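Local atomic coordinates of DNMT2 (PDB entry 4H0N), a protein that probably methylates cytosine 38 in the anticodon loop of tRNA(Asp), with S-adenosyl-L-methionine as methyl donor, and also acts on cytosine in DNA. Residues I6-S11 and G15-W20; V38-Y43 and T50-R55. The protein carries 3 engineered substitutions. All blocks are in the same frame, centred on the assembly; numbering follows the deposited sequence.

Interaction 1 (I6-S11 and G15-W20); sequences ILELYS and GMHCAW. With SAH (S-adenosyl-L-homocysteine), chain E.
I6 lays its terminal methyl over one face of the W20 indole: CD1 sits 3.6 Å from the centroid of the six-membered ring, a CH-pi contact offset toward the ring's rim. This seam closes the first strand-loop-helix step of the class I methyltransferase fold, in which strand 4-9, helix 15-23 and strand 27-33 form a beta-alpha-beta unit of Rossmann type. Strand 6-9 and helix 15-20 run roughly antiparallel, at 145°. With CG anti to the backbone N (chi1 -178°), W20 sets its indole against the I6 methyl, while L328 of helix 321-332 packs against it too.

Nearer the turn, the extended chain of E8 brings its carboxylate to the first turn of the helix. Its OE1 accepts the backbone N-H of H17 at 3.2 Å, met from well above the carboxylate plane, and also touches CB of M16. The other oxygen, OE2, is hydrogen-bonded to the OH of Y43.

Beyond the strand, Y10 and S11 border the S-adenosyl-L-homocysteine. The tyrosine's ring meets the ribose O4' in plane at its edge. At the helix start, the backbone N of G15 donates to OXT of the ligand's carboxylate at 3.2 Å, with an N-H...O angle of 152°.

Interaction 2 (V38-Y43 and T50-R55); sequences VANSVY and TNLLNR
L52 and N40 carry the van der Waals core of this contact, in which helix 37-46 packs on the edge strand 52-53 of the central sheet within a beta-alpha-beta crossover from strand 27-33. Both methyls of L52 lie against one side of N40: CD1 of L52 is 3.4 Å from OD1 of N40, while CD2 of L52 approaches the backbone O of N40 at 3.3 Å and also touches its CB. With CG anti to the backbone N (chi1 163°), the leucine carries both methyls across to the helix. One turn along, CD2 of L52 reaches CD2 of Y43 at 4.0 Å, as the two side chains lie alongside each other, pointing opposite ways.

The tyrosine also meets T50, whose side chain stands roughly perpendicular to its own. There CB of T50 lies in the ring plane at its edge, and the methyl CG2 of T50 stands 3.4 Å from the phenolic OH of Y43. I29 of strand 27-33 touches both residues.

Among the polar groups, N40 and N54 come near one another through their amide nitrogens, ND2 to ND2 at 3.7 Å, with the amide planes 78° apart. They do not pair; ND2 of N40 instead donates to the backbone O of D34, and the OH of Y43 is hydrogen-bonded outside the segments, to E8 and H17. Replacing N40 by an alanine is likely to leave that D34 carbonyl without its amide partner and open a gap beside the methyls of L52.

The chemistry therefore divides: van der Waals contacts of methyl groups with the ring, amide and oxygens of the helix join it to the edge strand, while the polar ends of N40 and Y43 bond to residues outside both segments, tying the helix to neighbouring parts of the SAM-binding fold.

The two interactions belong to successive beta-alpha-beta units that share strand 27-33, and their centres lie 11 Å apart. Y43 of interaction 2 joins them: its OH is 2.8 Å from OE2 of E8 and 2.8 Å from ND1 of H17, both probable hydrogen bonds, so a single hydroxyl links the strand and the helix of interaction 1 to helix 37-46. Packing adds to this, with CD1 of L52 4.1 Å from OG of S11. Both interactions reach the ligand, interaction 1 through Y10, S11 and G15 and interaction 2 through R55, while the N40 side chain stays about 7 Å from it (nearest atoms), near D34, which is itself hydrogen-bonded to S-adenosyl-L-homocysteine.

Interaction 1 (I6-S11 and G15-W20)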
ATOM      1  N   ILE A   6       6.945   0.982  18.732  1.00 28.68           N
ATOM      2  CA  ILE A   6       6.336   0.287  17.604  1.00 28.18           C
ATOM      3  C   ILE A   6       7.240  -0.785  16.987  1.00 25.42           C
ATOM      4  O   ILE A   6       8.440  -0.583  16.786  1.00 22.32           O
ATOM      5  CB  ILE A   6       5.829   1.271  16.512  1.00 19.37           C
ATOM      6  CG1 ILE A   6       4.652   2.097  17.032  1.00 21.88           C
ATOM      7  CG2 ILE A   6       5.370   0.522  15.279  1.00 18.53           C
ATOM      8  CD1 ILE A   6       5.035   3.434  17.593  1.00 23.89           C
ATOM      9  N   LEU A   7       6.647  -1.942  16.723  1.00 22.13           N
ATOM     10  CA  LEU A   7       7.271  -2.956  15.900  1.00 24.97           C
ATOM     11  C   LEU A   7       6.588  -2.914  14.547  1.00 27.84           C
ATOM     12  O   LEU A   7       5.371  -3.084  14.447  1.00 23.74           O
ATOM     13  CB  LEU A   7       7.106  -4.336  16.525  1.00 28.65           C
ATOM     14  CG  LEU A   7       7.718  -5.465  15.700  1.00 32.03           C
ATOM     15  CD1 LEU A   7       9.153  -5.126  15.328  1.00 27.68           C
ATOM     16  CD2 LEU A   7       7.651  -6.780  16.464  1.00 38.95           C
ATOM     17  N   GLU A   8       7.373  -2.669  13.507  1.00 32.76           N
ATOM     18  CA  GLU A   8       6.836  -2.516  12.163  1.00 31.91           C
ATOM     19  C   GLU A   8       7.206  -3.725  11.308  1.00 25.88           C
ATOM     20  O   GLU A   8       8.339  -3.839  10.847  1.00 23.65           O
ATOM     21  CB  GLU A   8       7.382  -1.232  11.548  1.00 30.18           C
ATOM     22  CG  GLU A   8       6.828  -0.876  10.191  1.00 18.03           C
ATOM     23  CD  GLU A   8       7.567   0.295   9.587  1.00 32.80           C
ATOM     24  OE1 GLU A   8       7.104   0.827   8.553  1.00 36.45           O
ATOM     25  OE2 GLU A   8       8.619   0.680  10.151  1.00 25.48           O
ATOM     26  N   LEU A   9       6.246  -4.625  11.110  1.00 20.58           N
ATOM     27  CA  LEU A   9       6.491  -5.877  10.396  1.00 18.01           C
ATOM     28  C   LEU A   9       6.131  -5.777   8.927  1.00 23.21           C
ATOM     29  O   LEU A   9       5.151  -5.121   8.568  1.00 30.94           O
ATOM     30  CB  LEU A   9       5.676  -7.001  11.014  1.00 18.00           C
ATOM     31  CG  LEU A   9       5.902  -7.245  12.497  1.00 18.15           C
ATOM     32  CD1 LEU A   9       5.041  -8.413  12.945  1.00 18.24           C
ATOM     33  CD2 LEU A   9       7.378  -7.502  12.754  1.00 18.92           C
ATOM     34  N   TYR A  10       6.905  -6.462   8.090  1.00 19.40           N
ATOM     35  CA  TYR A  10       6.778  -6.339   6.644  1.00 23.62           C
ATOM     36  C   TYR A  10       6.884  -4.859   6.287  1.00 25.09           C
ATOM     37  O   TYR A  10       6.052  -4.315   5.560  1.00 19.94           O
ATOM     38  CB  TYR A  10       5.458  -6.933   6.166  1.00 18.50           C
ATOM     39  CG  TYR A  10       5.164  -8.298   6.746  1.00 18.89           C
ATOM     40  CD1 TYR A  10       4.362  -8.437   7.870  1.00 18.57           C
ATOM     41  CD2 TYR A  10       5.686  -9.449   6.170  1.00 19.74           C
ATOM     42  CE1 TYR A  10       4.084  -9.685   8.403  1.00 21.33           C
ATOM     43  CE2 TYR A  10       5.412 -10.698   6.691  1.00 21.44           C
ATOM     44  CZ  TYR A  10       4.608 -10.812   7.812  1.00 30.88           C
ATOM     45  OH  TYR A  10       4.326 -12.055   8.353  1.00 41.41           O
ATOM     46  N   SER A  11       7.930  -4.229   6.818  1.00 26.25           N
ATOM     47  CA  SER A  11       8.092  -2.782   6.789  1.00 20.01           C
ATOM     48  C   SER A  11       8.140  -2.172   5.391  1.00 18.49           C
ATOM     49  O   SER A  11       7.743  -1.022   5.209  1.00 21.72           O
ATOM     50  CB  SER A  11       9.342  -2.378   7.574  1.00 19.23           C
ATOM     51  OG  SER A  11      10.500  -2.965   7.014  1.00 28.90           O
ATOM     52  N   GLY A  15       5.956   2.749   4.728  1.00 40.34           N
ATOM     53  CA  GLY A  15       4.748   3.554   4.680  1.00 40.88           C
ATOM     54  C   GLY A  15       4.114   3.700   6.051  1.00 40.16           C
ATOM     55  O   GLY A  15       3.588   4.760   6.398  1.00 40.51           O
ATOM     56  N   MET A  16       4.165   2.623   6.828  1.00 43.22           N
ATOM     57  CA  MET A  16       3.685   2.631   8.201  1.00 34.72           C
ATOM     58  C   MET A  16       4.378   3.733   8.995  1.00 32.32           C
ATOM     59  O   MET A  16       3.723   4.562   9.628  1.00 35.28           O
ATOM     60  CB  MET A  16       3.960   1.278   8.850  1.00 40.40           C
ATOM     61  CG  MET A  16       3.183   0.129   8.241  1.00 44.18           C
ATOM     62  SD  MET A  16       1.412   0.311   8.505  1.00 45.85           S
ATOM     63  CE  MET A  16       0.837  -1.346   8.153  1.00 44.43           C
ATOM     64  N   HIS A  17       5.707   3.735   8.939  1.00 27.19           N
ATOM     65  CA  HIS A  17       6.530   4.733   9.609  1.00 28.18           C
ATOM     66  C   HIS A  17       6.133   6.146   9.186  1.00 37.24           C
ATOM     67  O   HIS A  17       6.086   7.061  10.007  1.00 48.93           O
ATOM     68  CB  HIS A  17       8.000   4.480   9.286  1.00 32.03           C
ATOM     69  CG  HIS A  17       8.957   5.174  10.199  1.00 37.20           C
ATOM     70  ND1 HIS A  17      10.272   4.784  10.333  1.00 44.75           N
ATOM     71  CD2 HIS A  17       8.796   6.240  11.025  1.00 35.66           C
ATOM     72  CE1 HIS A  17      10.878   5.576  11.201  1.00 45.43           C
ATOM     73  NE2 HIS A  17      10.009   6.463  11.631  1.00 42.80           N
ATOM     74  N   CYS A  18       5.838   6.318   7.903  1.00 20.91           N
ATOM     75  CA  CYS A  18       5.397   7.611   7.406  1.00 21.81           C
ATOM     76  C   CYS A  18       4.035   7.985   7.960  1.00 21.92           C
ATOM     77  O   CYS A  18       3.758   9.157   8.197  1.00 22.99           O
ATOM     78  CB  CYS A  18       5.354   7.614   5.882  1.00 21.79           C
ATOM     79  SG  CYS A  18       6.960   7.866   5.136  1.00 48.92           S
ATOM     80  N   ALA A  19       3.193   6.981   8.168  1.00 21.84           N
ATOM     81  CA  ALA A  19       1.837   7.202   8.642  1.00 24.43           C
ATOM     82  C   ALA A  19       1.808   7.515  10.138  1.00 32.09           C
ATOM     83  O   ALA A  19       0.978   8.300  10.604  1.00 33.42           O
ATOM     84  CB  ALA A  19       0.969   5.996   8.323  1.00 20.17           C
ATOM     85  N   TRP A  20       2.716   6.900  10.887  1.00 31.41           N
ATOM     86  CA  TRP A  20       2.816   7.151  12.320  1.00 26.30           C
ATOM     87  C   TRP A  20       3.161   8.612  12.600  1.00 32.45           C
ATOM     88  O   TRP A  20       2.639   9.210  13.541  1.00 35.92           O
ATOM     89  CB  TRP A  20       3.866   6.244  12.958  1.00 20.93           C
ATOM     90  CG  TRP A  20       3.956   6.440  14.431  1.00 25.26           C
ATOM     91  CD1 TRP A  20       4.918   7.130  15.114  1.00 22.84           C
ATOM     92  CD2 TRP A  20       3.032   5.963  15.413  1.00 20.99           C
ATOM     93  NE1 TRP A  20       4.652   7.101  16.460  1.00 22.85           N
ATOM     94  CE2 TRP A  20       3.496   6.393  16.668  1.00 24.38           C
ATOM     95  CE3 TRP A  20       1.857   5.206  15.348  1.00 20.09           C
ATOM     96  CZ2 TRP A  20       2.829   6.094  17.852  1.00 28.25           C
ATOM     97  CZ3 TRP A  20       1.195   4.909  16.525  1.00 27.24           C
ATOM     98  CH2 TRP A  20       1.682   5.352  17.760  1.00 27.40           C
TER
HETATM   99  N   SAH E 401       3.793  -1.957   3.836  1.00 43.75           N
HETATM  100  CA  SAH E 401       5.154  -2.048   3.317  1.00 46.02           C
HETATM  101  CB  SAH E 401       5.418  -3.354   2.557  1.00 51.64           C
HETATM  102  CG  SAH E 401       4.271  -4.349   2.403  1.00 52.19           C
HETATM  103  SD  SAH E 401       4.566  -5.485   1.020  1.00 73.97           S
HETATM  104  C   SAH E 401       5.536  -0.821   2.483  1.00 43.48           C
HETATM  105  O   SAH E 401       6.250  -0.921   1.483  1.00 54.19           O
HETATM  106  OXT SAH E 401       5.152   0.305   2.792  1.00 28.29           O
HETATM  107  C5' SAH E 401       5.191  -6.798   2.103  1.00 73.23           C
HETATM  108  C4' SAH E 401       6.711  -6.807   2.270  1.00 77.77           C
HETATM  109  O4' SAH E 401       7.060  -7.686   3.322  1.00 78.51           O
HETATM  110  C3' SAH E 401       7.468  -7.285   1.037  1.00 82.59           C
HETATM  111  O3' SAH E 401       8.193  -6.211   0.478  1.00 87.92           O
HETATM  112  C2' SAH E 401       8.418  -8.368   1.525  1.00 77.04           C
HETATM  113  O2' SAH E 401       9.755  -8.067   1.195  1.00 76.28           O
HETATM  114  C1' SAH E 401       8.259  -8.380   3.034  1.00 73.47           C
HETATM  115  N9  SAH E 401       8.196  -9.756   3.570  1.00 66.95           N
HETATM  116  C8  SAH E 401       7.532 -10.827   3.027  1.00 65.34           C
HETATM  117  N7  SAH E 401       7.720 -11.903   3.825  1.00 61.67           N
HETATM  118  C5  SAH E 401       8.496 -11.539   4.871  1.00 55.84           C
HETATM  119  C6  SAH E 401       8.987 -12.239   5.967  1.00 48.13           C
HETATM  120  N6  SAH E 401       8.706 -13.529   6.123  1.00 39.35           N
HETATM  121  N1  SAH E 401       9.772 -11.585   6.895  1.00 51.61           N
HETATM  122  C2  SAH E 401      10.066 -10.246   6.732  1.00 53.69           C
HETATM  123  N3  SAH E 401       9.576  -9.557   5.641  1.00 57.66           N
HETATM  124  C4  SAH E 401       8.803 -10.192   4.723  1.00 59.93           C

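Interaction 2 (V38-Y43 and T50-R55)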
ATOM      1  N   VAL A  38      16.441  -4.562  -1.257  1.00 36.89           N
ATOM      2  CA  VAL A  38      16.213  -3.315  -1.972  1.00 42.39           C
ATOM      3  C   VAL A  38      15.298  -2.423  -1.155  1.00 43.00           C
ATOM      4  O   VAL A  38      15.593  -1.248  -0.941  1.00 51.41           O
ATOM      5  CB  VAL A  38      15.599  -3.546  -3.359  1.00 40.36           C
ATOM      6  CG1 VAL A  38      15.197  -2.226  -3.974  1.00 23.20           C
ATOM      7  CG2 VAL A  38      16.586  -4.289  -4.261  1.00 40.20           C
ATOM      8  N   ALA A  39      14.192  -3.001  -0.696  1.00 34.67           N
ATOM      9  CA  ALA A  39      13.225  -2.283   0.123  1.00 30.35           C
ATOM     10  C   ALA A  39      13.882  -1.728   1.385  1.00 32.54           C
ATOM     11  O   ALA A  39      13.686  -0.562   1.738  1.00 34.98           O
ATOM     12  CB  ALA A  39      12.056  -3.192   0.482  1.00 20.83           C
ATOM     13  N   ASN A  40      14.663  -2.571   2.055  1.00 33.71           N
ATOM     14  CA  ASN A  40      15.413  -2.156   3.235  1.00 32.00           C
ATOM     15  C   ASN A  40      16.317  -0.961   2.944  1.00 34.06           C
ATOM     16  O   ASN A  40      16.440  -0.053   3.770  1.00 35.63           O
ATOM     17  CB  ASN A  40      16.254  -3.314   3.787  1.00 33.85           C
ATOM     18  CG  ASN A  40      15.411  -4.433   4.375  1.00 39.97           C
ATOM     19  OD1 ASN A  40      14.241  -4.240   4.705  1.00 44.73           O
ATOM     20  ND2 ASN A  40      16.007  -5.612   4.512  1.00 37.56           N
ATOM     21  N   SER A  41      16.938  -0.959   1.766  1.00 26.56           N
ATOM     22  CA  SER A  41      17.867   0.104   1.394  1.00 28.00           C
ATOM     23  C   SER A  41      17.117   1.418   1.245  1.00 26.38           C
ATOM     24  O   SER A  41      17.600   2.476   1.647  1.00 24.88           O
ATOM     25  CB  SER A  41      18.585  -0.234   0.089  1.00 44.06           C
ATOM     26  OG  SER A  41      17.740  -0.006  -1.023  1.00 53.31           O
ATOM     27  N   VAL A  42      15.928   1.337   0.664  1.00 23.92           N
ATOM     28  CA  VAL A  42      15.058   2.493   0.519  1.00 22.94           C
ATOM     29  C   VAL A  42      14.606   2.966   1.891  1.00 22.81           C
ATOM     30  O   VAL A  42      14.567   4.165   2.167  1.00 25.74           O
ATOM     31  CB  VAL A  42      13.832   2.140  -0.328  1.00 22.14           C
ATOM     32  CG1 VAL A  42      12.819   3.275  -0.308  1.00 21.97           C
ATOM     33  CG2 VAL A  42      14.262   1.807  -1.746  1.00 22.44           C
ATOM     34  N   TYR A  43      14.274   2.013   2.754  1.00 28.69           N
ATOM     35  CA  TYR A  43      13.844   2.330   4.111  1.00 30.94           C
ATOM     36  C   TYR A  43      14.965   3.026   4.878  1.00 34.81           C
ATOM     37  O   TYR A  43      14.725   4.006   5.581  1.00 33.24           O
ATOM     38  CB  TYR A  43      13.388   1.064   4.855  1.00 23.83           C
ATOM     39  CG  TYR A  43      12.750   1.331   6.207  1.00 26.14           C
ATOM     40  CD1 TYR A  43      11.376   1.237   6.378  1.00 27.51           C
ATOM     41  CD2 TYR A  43      13.522   1.678   7.310  1.00 22.15           C
ATOM     42  CE1 TYR A  43      10.785   1.485   7.610  1.00 25.91           C
ATOM     43  CE2 TYR A  43      12.944   1.934   8.539  1.00 37.62           C
ATOM     44  CZ  TYR A  43      11.572   1.836   8.689  1.00 32.83           C
ATOM     45  OH  TYR A  43      10.994   2.084   9.923  1.00 29.18           O
ATOM     46  N   THR A  50      16.481   4.474  12.328  1.00 34.77           N
ATOM     47  CA  THR A  50      15.584   3.413  12.769  1.00 27.55           C
ATOM     48  C   THR A  50      16.177   2.006  12.691  1.00 31.25           C
ATOM     49  O   THR A  50      16.757   1.620  11.677  1.00 39.30           O
ATOM     50  CB  THR A  50      14.283   3.463  11.965  1.00 32.53           C
ATOM     51  OG1 THR A  50      13.655   4.733  12.179  1.00 38.20           O
ATOM     52  CG2 THR A  50      13.337   2.348  12.379  1.00 30.88           C
ATOM     53  N   ASN A  51      16.017   1.244  13.770  1.00 41.39           N
ATOM     54  CA  ASN A  51      16.406  -0.164  13.795  1.00 50.28           C
ATOM     55  C   ASN A  51      15.701  -0.987  12.719  1.00 47.68           C
ATOM     56  O   ASN A  51      14.501  -1.264  12.812  1.00 39.32           O
ATOM     57  CB  ASN A  51      16.118  -0.767  15.169  1.00 60.78           C
ATOM     58  CG  ASN A  51      17.375  -1.040  15.959  1.00 69.72           C
ATOM     59  OD1 ASN A  51      18.312  -1.665  15.460  1.00 79.40           O
ATOM     60  ND2 ASN A  51      17.406  -0.570  17.203  1.00 69.25           N
ATOM     61  N   LEU A  52      16.458  -1.379  11.699  1.00 45.99           N
ATOM     62  CA  LEU A  52      15.918  -2.171  10.603  1.00 41.72           C
ATOM     63  C   LEU A  52      16.621  -3.521  10.515  1.00 42.64           C
ATOM     64  O   LEU A  52      17.843  -3.589  10.378  1.00 44.96           O
ATOM     65  CB  LEU A  52      16.044  -1.403   9.287  1.00 41.69           C
ATOM     66  CG  LEU A  52      15.908  -2.165   7.968  1.00 39.29           C
ATOM     67  CD1 LEU A  52      14.522  -2.778   7.807  1.00 38.67           C
ATOM     68  CD2 LEU A  52      16.228  -1.229   6.817  1.00 36.06           C
ATOM     69  N   LEU A  53      15.841  -4.594  10.593  1.00 34.14           N
ATOM     70  CA  LEU A  53      16.404  -5.937  10.644  1.00 31.64           C
ATOM     71  C   LEU A  53      16.056  -6.777   9.421  1.00 31.25           C
ATOM     72  O   LEU A  53      14.887  -7.000   9.117  1.00 23.60           O
ATOM     73  CB  LEU A  53      15.940  -6.642  11.915  1.00 26.89           C
ATOM     74  CG  LEU A  53      16.042  -5.722  13.132  1.00 31.73           C
ATOM     75  CD1 LEU A  53      15.400  -6.360  14.338  1.00 32.46           C
ATOM     76  CD2 LEU A  53      17.489  -5.359  13.423  1.00 34.35           C
ATOM     77  N   ASN A  54      17.085  -7.233   8.715  1.00 42.49           N
ATOM     78  CA  ASN A  54      16.906  -8.217   7.661  1.00 44.35           C
ATOM     79  C   ASN A  54      16.712  -9.572   8.330  1.00 48.71           C
ATOM     80  O   ASN A  54      17.677 -10.294   8.571  1.00 49.18           O
ATOM     81  CB  ASN A  54      18.123  -8.240   6.732  1.00 50.13           C
ATOM     82  CG  ASN A  54      17.844  -8.940   5.412  1.00 52.49           C
ATOM     83  OD1 ASN A  54      17.155  -9.959   5.369  1.00 48.64           O
ATOM     84  ND2 ASN A  54      18.377  -8.387   4.325  1.00 55.30           N
ATOM     85  N   ARG A  55      15.463  -9.895   8.655  1.00 44.96           N
ATOM     86  CA  ARG A  55      15.136 -11.111   9.393  1.00 39.90           C
ATOM     87  C   ARG A  55      13.757 -11.639   9.013  1.00 39.96           C
ATOM     88  O   ARG A  55      12.843 -10.868   8.727  1.00 42.84           O
ATOM     89  CB  ARG A  55      15.203 -10.859  10.905  1.00 50.37           C
ATOM     90  CG  ARG A  55      14.661 -11.999  11.761  1.00 65.21           C
ATOM     91  CD  ARG A  55      14.991 -11.814  13.239  1.00 80.33           C
ATOM     92  NE  ARG A  55      16.419 -11.594  13.456  1.00 97.22           N
ATOM     93  CZ  ARG A  55      16.932 -10.580  14.144  1.00110.93           C
ATOM     94  NH1 ARG A  55      16.138  -9.664  14.676  1.00114.15           N
ATOM     95  NH2 ARG A  55      18.248 -10.481  14.293  1.00117.04           N
TER